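Local coordinates for putative fusidic acid resistance protein (Staphylococcus aureus, PDB 2YB5) that confers resistance to the antibiotic fusidic acid, probably by binding elongation factor G and clearing it from the ribosome, at residues A[44-49]-A[58-63]; A[14-19]-A[75-80]; A[157-162]-A[186-191]. One frame throughout, in Å; residues are numbered along the deposited sequence.

Interaction 1 (A[44-49]-A[58-63]); sequences EINDIF and DFITSI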
ATOM      1  N   GLU A  44       2.393  -8.755 -16.783  1.00 48.00           N
ATOM      2  CA  GLU A  44       2.284  -8.596 -15.321  1.00 47.37           C
ATOM      3  C   GLU A  44       1.027  -7.830 -14.943  1.00 47.03           C
ATOM      4  O   GLU A  44       0.326  -8.201 -13.999  1.00 47.67           O
ATOM      5  CB  GLU A  44       3.500  -7.867 -14.743  1.00 46.64           C
ATOM      6  CG  GLU A  44       4.803  -8.659 -14.818  1.00 48.33           C
ATOM      7  CD  GLU A  44       4.815  -9.832 -13.865  1.00 51.58           C
ATOM      8  OE1 GLU A  44       4.800  -9.593 -12.632  1.00 52.61           O
ATOM      9  OE2 GLU A  44       4.840 -10.990 -14.348  1.00 54.16           O
ATOM     10  N   ILE A  45       0.748  -6.755 -15.670  1.00 46.76           N
ATOM     11  CA  ILE A  45      -0.448  -5.956 -15.421  1.00 47.28           C
ATOM     12  C   ILE A  45      -1.708  -6.788 -15.633  1.00 49.21           C
ATOM     13  O   ILE A  45      -2.621  -6.774 -14.795  1.00 49.51           O
ATOM     14  CB  ILE A  45      -0.497  -4.711 -16.326  1.00 48.15           C
ATOM     15  CG1 ILE A  45       0.646  -3.761 -15.959  1.00 46.84           C
ATOM     16  CG2 ILE A  45      -1.863  -4.002 -16.215  1.00 49.01           C
ATOM     17  CD1 ILE A  45       0.828  -2.606 -16.896  1.00 45.99           C
ATOM     18  N   ASN A  46      -1.743  -7.505 -16.753  1.00 51.00           N
ATOM     19  CA  ASN A  46      -2.882  -8.344 -17.138  1.00 53.63           C
ATOM     20  C   ASN A  46      -3.154  -9.464 -16.149  1.00 54.40           C
ATOM     21  O   ASN A  46      -4.311  -9.727 -15.808  1.00 56.52           O
ATOM     22  CB  ASN A  46      -2.645  -8.952 -18.530  1.00 55.30           C
ATOM     23  CG  ASN A  46      -3.873  -9.671 -19.081  1.00 58.39           C
ATOM     24  OD1 ASN A  46      -4.963  -9.106 -19.147  1.00 57.59           O
ATOM     25  ND2 ASN A  46      -3.689 -10.916 -19.500  1.00 61.03           N
ATOM     26  N   ASP A  47      -2.095 -10.125 -15.695  1.00 54.07           N
ATOM     27  CA  ASP A  47      -2.234 -11.214 -14.733  1.00 55.63           C
ATOM     28  C   ASP A  47      -2.888 -10.742 -13.426  1.00 55.29           C
ATOM     29  O   ASP A  47      -3.713 -11.455 -12.858  1.00 57.19           O
ATOM     30  CB  ASP A  47      -0.876 -11.892 -14.474  1.00 55.18           C
ATOM     31  CG  ASP A  47      -0.413 -12.749 -15.649  1.00 57.60           C
ATOM     32  OD1 ASP A  47      -1.246 -13.098 -16.521  1.00 60.32           O
ATOM     33  OD2 ASP A  47       0.794 -13.074 -15.707  1.00 59.07           O
ATOM     34  N   ILE A  48      -2.546  -9.534 -12.975  1.00 53.72           N
ATOM     35  CA  ILE A  48      -3.163  -8.945 -11.779  1.00 53.31           C
ATOM     36  C   ILE A  48      -4.693  -8.904 -11.909  1.00 55.83           C
ATOM     37  O   ILE A  48      -5.407  -9.054 -10.916  1.00 56.35           O
ATOM     38  CB  ILE A  48      -2.619  -7.526 -11.496  1.00 51.27           C
ATOM     39  CG1 ILE A  48      -1.179  -7.601 -10.972  1.00 49.42           C
ATOM     40  CG2 ILE A  48      -3.495  -6.788 -10.498  1.00 49.43           C
ATOM     41  CD1 ILE A  48      -0.506  -6.260 -10.871  1.00 47.40           C
ATOM     42  N   PHE A  49      -5.185  -8.722 -13.134  1.00 58.00           N
ATOM     43  CA  PHE A  49      -6.626  -8.724 -13.397  1.00 60.84           C
ATOM     44  C   PHE A  49      -7.169 -10.101 -13.792  1.00 64.74           C
ATOM     45  O   PHE A  49      -8.322 -10.405 -13.493  1.00 67.15           O
ATOM     46  CB  PHE A  49      -6.975  -7.665 -14.444  1.00 61.11           C
ATOM     47  CG  PHE A  49      -6.823  -6.257 -13.937  1.00 58.33           C
ATOM     48  CD1 PHE A  49      -7.830  -5.666 -13.168  1.00 58.11           C
ATOM     49  CD2 PHE A  49      -5.669  -5.532 -14.189  1.00 54.79           C
ATOM     50  CE1 PHE A  49      -7.697  -4.367 -12.693  1.00 55.37           C
ATOM     51  CE2 PHE A  49      -5.524  -4.236 -13.719  1.00 52.96           C
ATOM     52  CZ  PHE A  49      -6.540  -3.652 -12.967  1.00 54.39           C
ATOM     53  N   ASP A  58      -7.969  -4.142 -23.266  1.00 84.80           N
ATOM     54  CA  ASP A  58      -8.621  -2.852 -23.464  1.00 87.26           C
ATOM     55  C   ASP A  58      -7.670  -1.785 -22.942  1.00 83.92           C
ATOM     56  O   ASP A  58      -7.133  -0.989 -23.715  1.00 85.19           O
ATOM     57  CB  ASP A  58      -9.954  -2.809 -22.701  1.00 89.08           C
ATOM     58  CG  ASP A  58     -10.352  -1.406 -22.272  1.00 90.82           C
ATOM     59  OD1 ASP A  58     -10.157  -0.448 -23.052  1.00 95.21           O
ATOM     60  OD2 ASP A  58     -10.871  -1.271 -21.147  1.00 88.88           O
ATOM     61  N   PHE A  59      -7.463  -1.794 -21.624  1.00 79.75           N
ATOM     62  CA  PHE A  59      -6.473  -0.947 -20.979  1.00 76.28           C
ATOM     63  C   PHE A  59      -5.101  -1.381 -21.479  1.00 74.16           C
ATOM     64  O   PHE A  59      -4.254  -0.539 -21.785  1.00 74.06           O
ATOM     65  CB  PHE A  59      -6.583  -1.082 -19.458  1.00 73.48           C
ATOM     66  CG  PHE A  59      -5.482  -0.387 -18.683  1.00 69.73           C
ATOM     67  CD1 PHE A  59      -5.411   1.002 -18.630  1.00 70.34           C
ATOM     68  CD2 PHE A  59      -4.534  -1.129 -17.990  1.00 65.53           C
ATOM     69  CE1 PHE A  59      -4.396   1.638 -17.917  1.00 68.85           C
ATOM     70  CE2 PHE A  59      -3.525  -0.499 -17.264  1.00 63.50           C
ATOM     71  CZ  PHE A  59      -3.455   0.885 -17.228  1.00 64.95           C
ATOM     72  N   ILE A  60      -4.906  -2.698 -21.586  1.00 72.53           N
ATOM     73  CA  ILE A  60      -3.670  -3.266 -22.127  1.00 70.89           C
ATOM     74  C   ILE A  60      -3.400  -2.714 -23.520  1.00 73.66           C
ATOM     75  O   ILE A  60      -2.293  -2.260 -23.798  1.00 72.67           O
ATOM     76  CB  ILE A  60      -3.719  -4.820 -22.189  1.00 70.18           C
ATOM     77  CG1 ILE A  60      -3.652  -5.431 -20.781  1.00 67.89           C
ATOM     78  CG2 ILE A  60      -2.590  -5.368 -23.041  1.00 69.08           C
ATOM     79  CD1 ILE A  60      -2.343  -5.178 -20.031  1.00 64.02           C
ATOM     80  N   THR A  61      -4.413  -2.755 -24.388  1.00 77.45           N
ATOM     81  CA  THR A  61      -4.292  -2.206 -25.743  1.00 80.95           C
ATOM     82  C   THR A  61      -3.973  -0.714 -25.689  1.00 81.94           C
ATOM     83  O   THR A  61      -3.065  -0.243 -26.364  1.00 82.45           O
ATOM     84  CB  THR A  61      -5.585  -2.443 -26.574  1.00 85.69           C
ATOM     85  OG1 THR A  61      -5.637  -3.812 -27.001  1.00 85.68           O
ATOM     86  CG2 THR A  61      -5.629  -1.529 -27.806  1.00 90.37           C
ATOM     87  N   SER A  62      -4.710   0.015 -24.860  1.00 82.51           N
ATOM     88  CA  SER A  62      -4.499   1.449 -24.693  1.00 84.23           C
ATOM     89  C   SER A  62      -3.071   1.825 -24.266  1.00 81.64           C
ATOM     90  O   SER A  62      -2.501   2.765 -24.823  1.00 84.01           O
ATOM     91  CB  SER A  62      -5.502   2.013 -23.689  1.00 84.51           C
ATOM     92  OG  SER A  62      -5.511   3.424 -23.746  1.00 87.87           O
ATOM     93  N   ILE A  63      -2.500   1.100 -23.296  1.00 77.36           N
ATOM     94  CA  ILE A  63      -1.137   1.396 -22.794  1.00 75.19           C
ATOM     95  C   ILE A  63       0.005   0.869 -23.682  1.00 75.22           C
ATOM     96  O   ILE A  63       1.147   1.330 -23.573  1.00 74.46           O
ATOM     97  CB  ILE A  63      -0.901   0.890 -21.331  1.00 71.18           C
ATOM     98  CG1 ILE A  63      -0.980  -0.636 -21.237  1.00 68.80           C
ATOM     99  CG2 ILE A  63      -1.892   1.538 -20.358  1.00 71.60           C
ATOM    100  CD1 ILE A  63      -0.936  -1.153 -19.812  1.00 66.54           C
TER

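Interaction 2 (A[14-19]-A[75-80]); sequences KVKQLV and HLLNEL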
ATOM      1  N   LYS A  14       0.955  -1.762  -7.437  1.00 44.08           N
ATOM      2  CA  LYS A  14       1.848  -2.528  -8.319  1.00 44.29           C
ATOM      3  C   LYS A  14       1.537  -2.237  -9.801  1.00 44.30           C
ATOM      4  O   LYS A  14       2.456  -1.937 -10.559  1.00 44.54           O
ATOM      5  CB  LYS A  14       1.766  -4.029  -8.015  1.00 44.19           C
ATOM      6  CG  LYS A  14       2.718  -4.900  -8.810  1.00 44.50           C
ATOM      7  CD  LYS A  14       4.150  -4.737  -8.358  1.00 46.95           C
ATOM      8  CE  LYS A  14       5.070  -5.565  -9.228  1.00 49.14           C
ATOM      9  NZ  LYS A  14       6.500  -5.503  -8.802  1.00 51.73           N
ATOM     10  N   VAL A  15       0.261  -2.310 -10.202  1.00 44.56           N
ATOM     11  CA  VAL A  15      -0.132  -1.990 -11.585  1.00 45.72           C
ATOM     12  C   VAL A  15       0.444  -0.627 -12.010  1.00 46.72           C
ATOM     13  O   VAL A  15       1.004  -0.488 -13.099  1.00 47.89           O
ATOM     14  CB  VAL A  15      -1.675  -1.993 -11.808  1.00 46.82           C
ATOM     15  CG1 VAL A  15      -2.024  -1.402 -13.162  1.00 47.13           C
ATOM     16  CG2 VAL A  15      -2.263  -3.407 -11.708  1.00 47.36           C
ATOM     17  N   LYS A  16       0.316   0.355 -11.127  1.00 47.15           N
ATOM     18  CA  LYS A  16       0.801   1.711 -11.364  1.00 48.71           C
ATOM     19  C   LYS A  16       2.320   1.734 -11.511  1.00 48.65           C
ATOM     20  O   LYS A  16       2.848   2.315 -12.465  1.00 50.23           O
ATOM     21  CB  LYS A  16       0.332   2.595 -10.206  1.00 49.61           C
ATOM     22  CG  LYS A  16       0.826   4.033 -10.190  1.00 52.82           C
ATOM     23  CD  LYS A  16       0.373   4.738  -8.910  1.00 53.31           C
ATOM     24  CE  LYS A  16       1.187   4.273  -7.686  1.00 53.56           C
ATOM     25  NZ  LYS A  16       0.649   4.749  -6.355  1.00 52.41           N
ATOM     26  N   GLN A  17       3.022   1.078 -10.591  1.00 47.43           N
ATOM     27  CA  GLN A  17       4.475   0.924 -10.694  1.00 48.07           C
ATOM     28  C   GLN A  17       4.901   0.268 -12.019  1.00 47.93           C
ATOM     29  O   GLN A  17       5.943   0.621 -12.581  1.00 48.91           O
ATOM     30  CB  GLN A  17       5.041   0.139  -9.503  1.00 47.69           C
ATOM     31  CG  GLN A  17       5.056   0.933  -8.186  1.00 49.54           C
ATOM     32  CD  GLN A  17       5.448   0.100  -6.970  1.00 51.33           C
ATOM     33  OE1 GLN A  17       5.356   0.573  -5.834  1.00 54.03           O
ATOM     34  NE2 GLN A  17       5.891  -1.137  -7.199  1.00 51.80           N
ATOM     35  N   LEU A  18       4.108  -0.682 -12.512  1.00 46.48           N
ATOM     36  CA  LEU A  18       4.430  -1.349 -13.780  1.00 46.44           C
ATOM     37  C   LEU A  18       4.217  -0.416 -14.975  1.00 48.52           C
ATOM     38  O   LEU A  18       5.016  -0.413 -15.914  1.00 48.95           O
ATOM     39  CB  LEU A  18       3.625  -2.633 -13.950  1.00 45.17           C
ATOM     40  CG  LEU A  18       3.943  -3.758 -12.957  1.00 43.68           C
ATOM     41  CD1 LEU A  18       2.781  -4.736 -12.884  1.00 44.23           C
ATOM     42  CD2 LEU A  18       5.238  -4.473 -13.311  1.00 40.78           C
ATOM     43  N   VAL A  19       3.156   0.386 -14.924  1.00 49.87           N
ATOM     44  CA  VAL A  19       2.874   1.347 -15.983  1.00 52.64           C
ATOM     45  C   VAL A  19       3.993   2.391 -16.107  1.00 55.13           C
ATOM     46  O   VAL A  19       4.417   2.699 -17.219  1.00 57.13           O
ATOM     47  CB  VAL A  19       1.501   2.026 -15.787  1.00 53.72           C
ATOM     48  CG1 VAL A  19       1.342   3.209 -16.720  1.00 56.58           C
ATOM     49  CG2 VAL A  19       0.380   1.012 -16.025  1.00 52.98           C
ATOM     50  N   HIS A  75      -5.084   9.150 -16.430  1.00 96.96           N
ATOM     51  CA  HIS A  75      -6.510   9.094 -16.739  1.00 98.84           C
ATOM     52  C   HIS A  75      -6.998   7.649 -16.808  1.00 95.36           C
ATOM     53  O   HIS A  75      -7.985   7.288 -16.165  1.00 94.52           O
ATOM     54  CB  HIS A  75      -6.796   9.804 -18.069  1.00104.43           C
ATOM     55  CG  HIS A  75      -8.197   9.616 -18.568  1.00107.75           C
ATOM     56  ND1 HIS A  75      -9.289  10.195 -17.957  1.00110.04           N
ATOM     57  CD2 HIS A  75      -8.681   8.915 -19.621  1.00109.62           C
ATOM     58  CE1 HIS A  75     -10.386   9.855 -18.609  1.00113.00           C
ATOM     59  NE2 HIS A  75     -10.045   9.081 -19.625  1.00113.04           N
ATOM     60  N   LEU A  76      -6.298   6.830 -17.590  1.00 93.30           N
ATOM     61  CA  LEU A  76      -6.650   5.420 -17.743  1.00 90.47           C
ATOM     62  C   LEU A  76      -6.548   4.682 -16.401  1.00 85.47           C
ATOM     63  O   LEU A  76      -7.410   3.863 -16.077  1.00 84.44           O
ATOM     64  CB  LEU A  76      -5.760   4.746 -18.798  1.00 90.02           C
ATOM     65  CG  LEU A  76      -5.870   5.253 -20.244  1.00 94.84           C
ATOM     66  CD1 LEU A  76      -4.709   4.734 -21.093  1.00 94.07           C
ATOM     67  CD2 LEU A  76      -7.204   4.863 -20.877  1.00 98.18           C
ATOM     68  N   LEU A  77      -5.503   4.984 -15.627  1.00 82.48           N
ATOM     69  CA  LEU A  77      -5.345   4.420 -14.275  1.00 78.40           C
ATOM     70  C   LEU A  77      -6.486   4.853 -13.362  1.00 78.76           C
ATOM     71  O   LEU A  77      -7.038   4.033 -12.643  1.00 77.38           O
ATOM     72  CB  LEU A  77      -4.001   4.817 -13.639  1.00 76.46           C
ATOM     73  CG  LEU A  77      -2.740   4.071 -14.092  1.00 74.28           C
ATOM     74  CD1 LEU A  77      -1.505   4.662 -13.424  1.00 72.81           C
ATOM     75  CD2 LEU A  77      -2.836   2.574 -13.823  1.00 70.37           C
ATOM     76  N   ASN A  78      -6.836   6.140 -13.394  1.00 81.25           N
ATOM     77  CA  ASN A  78      -7.979   6.657 -12.623  1.00 82.00           C
ATOM     78  C   ASN A  78      -9.297   5.984 -13.011  1.00 82.87           C
ATOM     79  O   ASN A  78     -10.180   5.810 -12.176  1.00 82.46           O
ATOM     80  CB  ASN A  78      -8.108   8.178 -12.783  1.00 85.86           C
ATOM     81  CG  ASN A  78      -7.033   8.947 -12.026  1.00 85.08           C
ATOM     82  OD1 ASN A  78      -6.086   8.366 -11.491  1.00 82.27           O
ATOM     83  ND2 ASN A  78      -7.173  10.268 -11.992  1.00 88.54           N
ATOM     84  N   GLU A  79      -9.418   5.609 -14.280  1.00 84.26           N
ATOM     85  CA  GLU A  79     -10.569   4.837 -14.754  1.00 85.52           C
ATOM     86  C   GLU A  79     -10.564   3.423 -14.173  1.00 81.52           C
ATOM     87  O   GLU A  79     -11.624   2.805 -14.038  1.00 82.69           O
ATOM     88  CB  GLU A  79     -10.591   4.768 -16.283  1.00 88.69           C
ATOM     89  CG  GLU A  79     -11.034   6.054 -16.959  1.00 94.04           C
ATOM     90  CD  GLU A  79     -11.049   5.945 -18.476  1.00 97.30           C
ATOM     91  OE1 GLU A  79     -10.078   5.413 -19.057  1.00 95.59           O
ATOM     92  OE2 GLU A  79     -12.036   6.395 -19.092  1.00102.51           O
ATOM     93  N   LEU A  80      -9.371   2.915 -13.850  1.00 77.03           N
ATOM     94  CA  LEU A  80      -9.235   1.621 -13.178  1.00 73.45           C
ATOM     95  C   LEU A  80      -9.639   1.685 -11.701  1.00 71.32           C
ATOM     96  O   LEU A  80     -10.049   0.670 -11.136  1.00 70.48           O
ATOM     97  CB  LEU A  80      -7.803   1.083 -13.290  1.00 70.67           C
ATOM     98  CG  LEU A  80      -7.310   0.623 -14.657  1.00 72.00           C
ATOM     99  CD1 LEU A  80      -5.842   0.250 -14.580  1.00 69.75           C
ATOM    100  CD2 LEU A  80      -8.134  -0.550 -15.151  1.00 73.74           C
TER

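Interaction 3 (A[157-162]-A[186-191]); sequences FCKICN and KGDYIC. With ZN (zinc ion), chain C.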
ATOM      1  N   PHE A 157      15.077   3.841   4.762  1.00 48.79           N
ATOM      2  CA  PHE A 157      14.191   2.879   4.121  1.00 47.47           C
ATOM      3  C   PHE A 157      13.151   2.440   5.119  1.00 45.04           C
ATOM      4  O   PHE A 157      13.500   1.915   6.178  1.00 44.52           O
ATOM      5  CB  PHE A 157      14.934   1.623   3.673  1.00 48.30           C
ATOM      6  CG  PHE A 157      16.099   1.884   2.786  1.00 51.75           C
ATOM      7  CD1 PHE A 157      15.914   2.396   1.512  1.00 54.53           C
ATOM      8  CD2 PHE A 157      17.386   1.586   3.218  1.00 54.41           C
ATOM      9  CE1 PHE A 157      16.994   2.622   0.685  1.00 56.94           C
ATOM     10  CE2 PHE A 157      18.468   1.807   2.399  1.00 56.76           C
ATOM     11  CZ  PHE A 157      18.274   2.330   1.123  1.00 57.82           C
ATOM     12  N   CYS A 158      11.879   2.649   4.788  1.00 42.93           N
ATOM     13  CA  CYS A 158      10.786   2.135   5.603  1.00 40.60           C
ATOM     14  C   CYS A 158      10.784   0.619   5.508  1.00 40.00           C
ATOM     15  O   CYS A 158      10.788   0.075   4.417  1.00 40.15           O
ATOM     16  CB  CYS A 158       9.443   2.682   5.105  1.00 40.09           C
ATOM     17  SG  CYS A 158       7.978   1.803   5.733  1.00 36.27           S
ATOM     18  N   LYS A 159      10.747  -0.078   6.636  1.00 39.24           N
ATOM     19  CA  LYS A 159      10.740  -1.538   6.565  1.00 39.59           C
ATOM     20  C   LYS A 159       9.377  -2.183   6.273  1.00 38.93           C
ATOM     21  O   LYS A 159       9.270  -3.407   6.286  1.00 39.05           O
ATOM     22  CB  LYS A 159      11.395  -2.132   7.809  1.00 39.70           C
ATOM     23  CG  LYS A 159      12.866  -1.708   7.955  1.00 42.09           C
ATOM     24  CD  LYS A 159      13.763  -2.205   6.812  1.00 43.73           C
ATOM     25  CE  LYS A 159      15.190  -1.682   6.959  1.00 45.94           C
ATOM     26  NZ  LYS A 159      16.089  -2.084   5.831  1.00 47.41           N
ATOM     27  N   ILE A 160       8.350  -1.380   5.981  1.00 38.39           N
ATOM     28  CA  ILE A 160       7.098  -1.918   5.464  1.00 37.90           C
ATOM     29  C   ILE A 160       7.044  -1.845   3.934  1.00 39.38           C
ATOM     30  O   ILE A 160       6.876  -2.861   3.273  1.00 40.01           O
ATOM     31  CB  ILE A 160       5.892  -1.213   6.076  1.00 37.24           C
ATOM     32  CG1 ILE A 160       5.750  -1.616   7.547  1.00 35.41           C
ATOM     33  CG2 ILE A 160       4.605  -1.565   5.310  1.00 36.56           C
ATOM     34  CD1 ILE A 160       4.862  -0.723   8.327  1.00 34.10           C
ATOM     35  N   CYS A 161       7.182  -0.648   3.376  1.00 40.07           N
ATOM     36  CA  CYS A 161       7.054  -0.450   1.946  1.00 41.17           C
ATOM     37  C   CYS A 161       8.400  -0.549   1.231  1.00 42.98           C
ATOM     38  O   CYS A 161       8.437  -0.551   0.010  1.00 43.21           O
ATOM     39  CB  CYS A 161       6.411   0.910   1.649  1.00 41.53           C
ATOM     40  SG  CYS A 161       7.388   2.346   2.174  1.00 40.30           S
ATOM     41  N   ASN A 162       9.486  -0.607   2.008  1.00 43.94           N
ATOM     42  CA  ASN A 162      10.859  -0.716   1.510  1.00 46.01           C
ATOM     43  C   ASN A 162      11.385   0.486   0.729  1.00 47.74           C
ATOM     44  O   ASN A 162      12.469   0.409   0.177  1.00 48.77           O
ATOM     45  CB  ASN A 162      11.051  -1.996   0.679  1.00 46.92           C
ATOM     46  CG  ASN A 162      10.926  -3.257   1.510  1.00 47.11           C
ATOM     47  OD1 ASN A 162      10.357  -4.255   1.064  1.00 49.64           O
ATOM     48  ND2 ASN A 162      11.479  -3.228   2.711  1.00 47.25           N
ATOM     49  N   LYS A 186      10.697  -4.831  20.371  1.00 58.05           N
ATOM     50  CA  LYS A 186      10.956  -5.206  18.990  1.00 55.46           C
ATOM     51  C   LYS A 186      10.351  -4.186  18.046  1.00 52.14           C
ATOM     52  O   LYS A 186       9.249  -3.681  18.262  1.00 51.89           O
ATOM     53  CB  LYS A 186      10.426  -6.608  18.693  1.00 55.79           C
ATOM     54  CG  LYS A 186      11.433  -7.687  19.041  1.00 58.57           C
ATOM     55  CD  LYS A 186      10.896  -9.094  18.832  1.00 60.93           C
ATOM     56  CE  LYS A 186      12.004 -10.132  19.061  1.00 63.86           C
ATOM     57  NZ  LYS A 186      11.512 -11.348  19.766  1.00 65.87           N
ATOM     58  N   GLY A 187      11.074  -3.879  16.987  1.00 49.51           N
ATOM     59  CA  GLY A 187      10.606  -2.872  16.078  1.00 47.04           C
ATOM     60  C   GLY A 187      11.543  -2.593  14.946  1.00 45.32           C
ATOM     61  O   GLY A 187      12.554  -3.279  14.763  1.00 45.90           O
ATOM     62  N   ASP A 188      11.187  -1.580  14.173  1.00 42.96           N
ATOM     63  CA  ASP A 188      12.040  -1.109  13.108  1.00 42.27           C
ATOM     64  C   ASP A 188      11.599   0.260  12.631  1.00 40.70           C
ATOM     65  O   ASP A 188      10.570   0.779  13.064  1.00 40.16           O
ATOM     66  CB  ASP A 188      12.061  -2.107  11.942  1.00 42.28           C
ATOM     67  CG  ASP A 188      13.439  -2.219  11.297  1.00 43.96           C
ATOM     68  OD1 ASP A 188      14.225  -1.251  11.365  1.00 45.19           O
ATOM     69  OD2 ASP A 188      13.731  -3.276  10.701  1.00 47.14           O
ATOM     70  N   TYR A 189      12.400   0.844  11.751  1.00 39.95           N
ATOM     71  CA  TYR A 189      12.084   2.134  11.159  1.00 39.22           C
ATOM     72  C   TYR A 189      11.029   1.991  10.059  1.00 37.56           C
ATOM     73  O   TYR A 189      11.179   1.187   9.147  1.00 36.95           O
ATOM     74  CB  TYR A 189      13.356   2.817  10.627  1.00 39.63           C
ATOM     75  CG  TYR A 189      14.220   3.382  11.758  1.00 41.65           C
ATOM     76  CD1 TYR A 189      15.137   2.578  12.434  1.00 41.86           C
ATOM     77  CD2 TYR A 189      14.095   4.709  12.164  1.00 42.59           C
ATOM     78  CE1 TYR A 189      15.914   3.082  13.473  1.00 43.11           C
ATOM     79  CE2 TYR A 189      14.876   5.224  13.207  1.00 44.12           C
ATOM     80  CZ  TYR A 189      15.777   4.403  13.854  1.00 44.17           C
ATOM     81  OH  TYR A 189      16.543   4.908  14.879  1.00 45.92           O
ATOM     82  N   ILE A 190       9.968   2.789  10.174  1.00 36.21           N
ATOM     83  CA  ILE A 190       8.889   2.821   9.202  1.00 35.36           C
ATOM     84  C   ILE A 190       8.470   4.264   8.899  1.00 35.41           C
ATOM     85  O   ILE A 190       8.835   5.195   9.625  1.00 35.46           O
ATOM     86  CB  ILE A 190       7.649   2.039   9.693  1.00 34.24           C
ATOM     87  CG1 ILE A 190       7.080   2.665  10.981  1.00 34.96           C
ATOM     88  CG2 ILE A 190       7.983   0.560   9.886  1.00 32.90           C
ATOM     89  CD1 ILE A 190       5.808   1.977  11.512  1.00 33.22           C
ATOM     90  N   CYS A 191       7.679   4.424   7.842  1.00 34.80           N
ATOM     91  CA  CYS A 191       7.163   5.727   7.445  1.00 35.01           C
ATOM     92  C   CYS A 191       6.414   6.337   8.627  1.00 35.30           C
ATOM     93  O   CYS A 191       5.539   5.704   9.206  1.00 34.21           O
ATOM     94  CB  CYS A 191       6.222   5.596   6.248  1.00 35.00           C
ATOM     95  SG  CYS A 191       6.946   4.986   4.642  1.00 34.07           S
TER
HETATM   96 ZN    ZN C1213       6.558   2.920   4.323  1.00 30.93          ZN

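Interaction 1 (A[44-49]-A[58-63])
Ile45 lies at the centre of the contact between segments 44-49 and 58-63, using both of its branches, CD1 toward Ile63 and CG2 toward Phe59 and Ile60. Among the purely aliphatic contacts the closest is end to end: Ile45 CD1 comes within 3.7 Å of Ile63 CD1, the two methyls pointing at each other between the helices. Ile63 achieves this with CG1 held between the backbone N and the carbonyl carbon (chi1 64°) and CD1 fully extended beyond it. Ile45 CG2 lies 4.0 Å from Ile60 CD1, and the two side chains run past one another in opposite directions. Ile60 is bent at its second torsion (chi2 -65°), and Ile60 CD1 also rests against Asn46, 4.1 Å from Asn46 CB.

The helices carrying these residues run nearly antiparallel, the axes of the two segments approaching to 11.0 Å, and belong to the N-terminal helical domain, which matches the elongation factor G-binding family. Here the short helix 59-63 packs against the C-terminal part of helix 35-50. Leu18 and Val19 of helix 9-27 also touch Ile45, while Leu76, Leu77 and Leu80 of helix 70-80 gather round Phe59, so the Ile45 and Phe59 side of the contact is covered by the other two helices.

The aromatic contribution comes from Phe59, whose side chain crosses that of Ile45 at about a right angle. Ile45 CG2 approaches the rim of the ring near its plane, 4.0 Å from Phe59 CE2. One face of the same ring is covered from within its own helix by Ile63 CG2, which sits 3.4 Å above the plane and off toward the rim. The two segments meet through carbon atoms without a hydrogen bond between them; outside, Tyr26 OH hydrogen-bonds to Ile63 O.

Interaction 2 (A[14-19]-A[75-80])
Lys16 and Leu77 mark the closest backbone approach of helices 14-19 and 75-80, with 7.3 Å between their CA atoms, and the two helices run nearly antiparallel (165°) with axes 11.4 Å apart. Leu77 supplies the central side chain and divides its two methyls between different partners. Leu77 CD2 faces two valines, 4.1 Å from Val15 CG1 and 4.2 Å from Val19 CG2, residues one helical turn apart on the same face of helix 9-27. Each valine lies alongside Leu77 and runs antiparallel to it. Leu77 CD1 instead meets the aliphatic part of Lys16, 4.0 Å from Lys16 CG, with the two side chains crossing at roughly a right angle. Farther along the lysine, a bend at the third torsion (chi3 74°) carries the amine off to Gln199 O in the C-terminal part of the protein, with which it makes a weak hydrogen bond. Val15 CG1 extends the apolar patch to Leu80 CD1, a looser contact at 4.4 Å.

Next to Lys16, Gln17 hydrogen-bonds to Asp202 through NE2, so the helix that packs against 75-80 also meets the zinc-finger part of the chain. Between the two segments themselves the chemistry is that of methyls and methylenes alone, which implies that burial and the fit of side-chain shapes, rather than directional bonds, hold these helices of the N-terminal domain together.

Interaction 3 (A[157-162]-A[186-191])
The SG of Cys158 is gripped by the zinc ion at 2.3 Å and by three backbone N-H groups. Two come from its own loop: Ile160 N at 3.2 Å from Cys158 SG, and Cys161 N at 3.5 Å, the latter almost straight (170°). The third crosses from the strand, Cys191 N lying 3.4 Å from Cys158 SG. With SG anti to its backbone N (chi1 165°), Cys158 places the sulfur where the loop folds round it, and these donors would be expected to offset part of the thiolate's negative charge. Cys161 SG binds the metal at 2.4 Å and Cys191 SG is the third ligand; Cys197 of helix 194-200 completes the site.

A second bond, backbone to backbone, fixes the loop to the strand: Lys159 N donates to Tyr189 O at 2.8 Å, in the carbonyl plane. Beside it the chain of Lys159 passes over the carboxylate of Asp188, with Lys159 CG 3.3 Å from Asp188 OD2, while the amine stays too far away for a salt bridge. On the buried side Ile160 CD1 packs against Ile190 CG2 at 3.7 Å, and Phe210 of helix 204-214 touches both isoleucines.

The CxxC loop, with backbone amides directed at a metal-bound sulfur, is that of a zinc knuckle. Followed by the hairpin ending in strand 186-191 and then by a helix bearing the last cysteine, it makes up the four-cysteine site of a treble-clef zinc finger.

Overall arrangement
From the N terminus, helix 9-27 supplies the first partner of interaction 2, whose loop stays open while the chain passes through helices 35-50 and 59-63. Interaction 1 joins those two helices over a short connection and is nested inside the loop that helix 70-80 closes on returning to helix 9-27. The two contacts touch: each pairs two of the four helices, and the pairs pack on each other through Ile48 on Val15 and Phe59 on Leu76. Interaction 3 follows in series: at the zinc site it joins the cysteine loop 157-162 to strand 186-191, an outermost sheet strand, closing a loop that holds strand 167-172. Its nearest atoms lie about 7 Å from interaction 2.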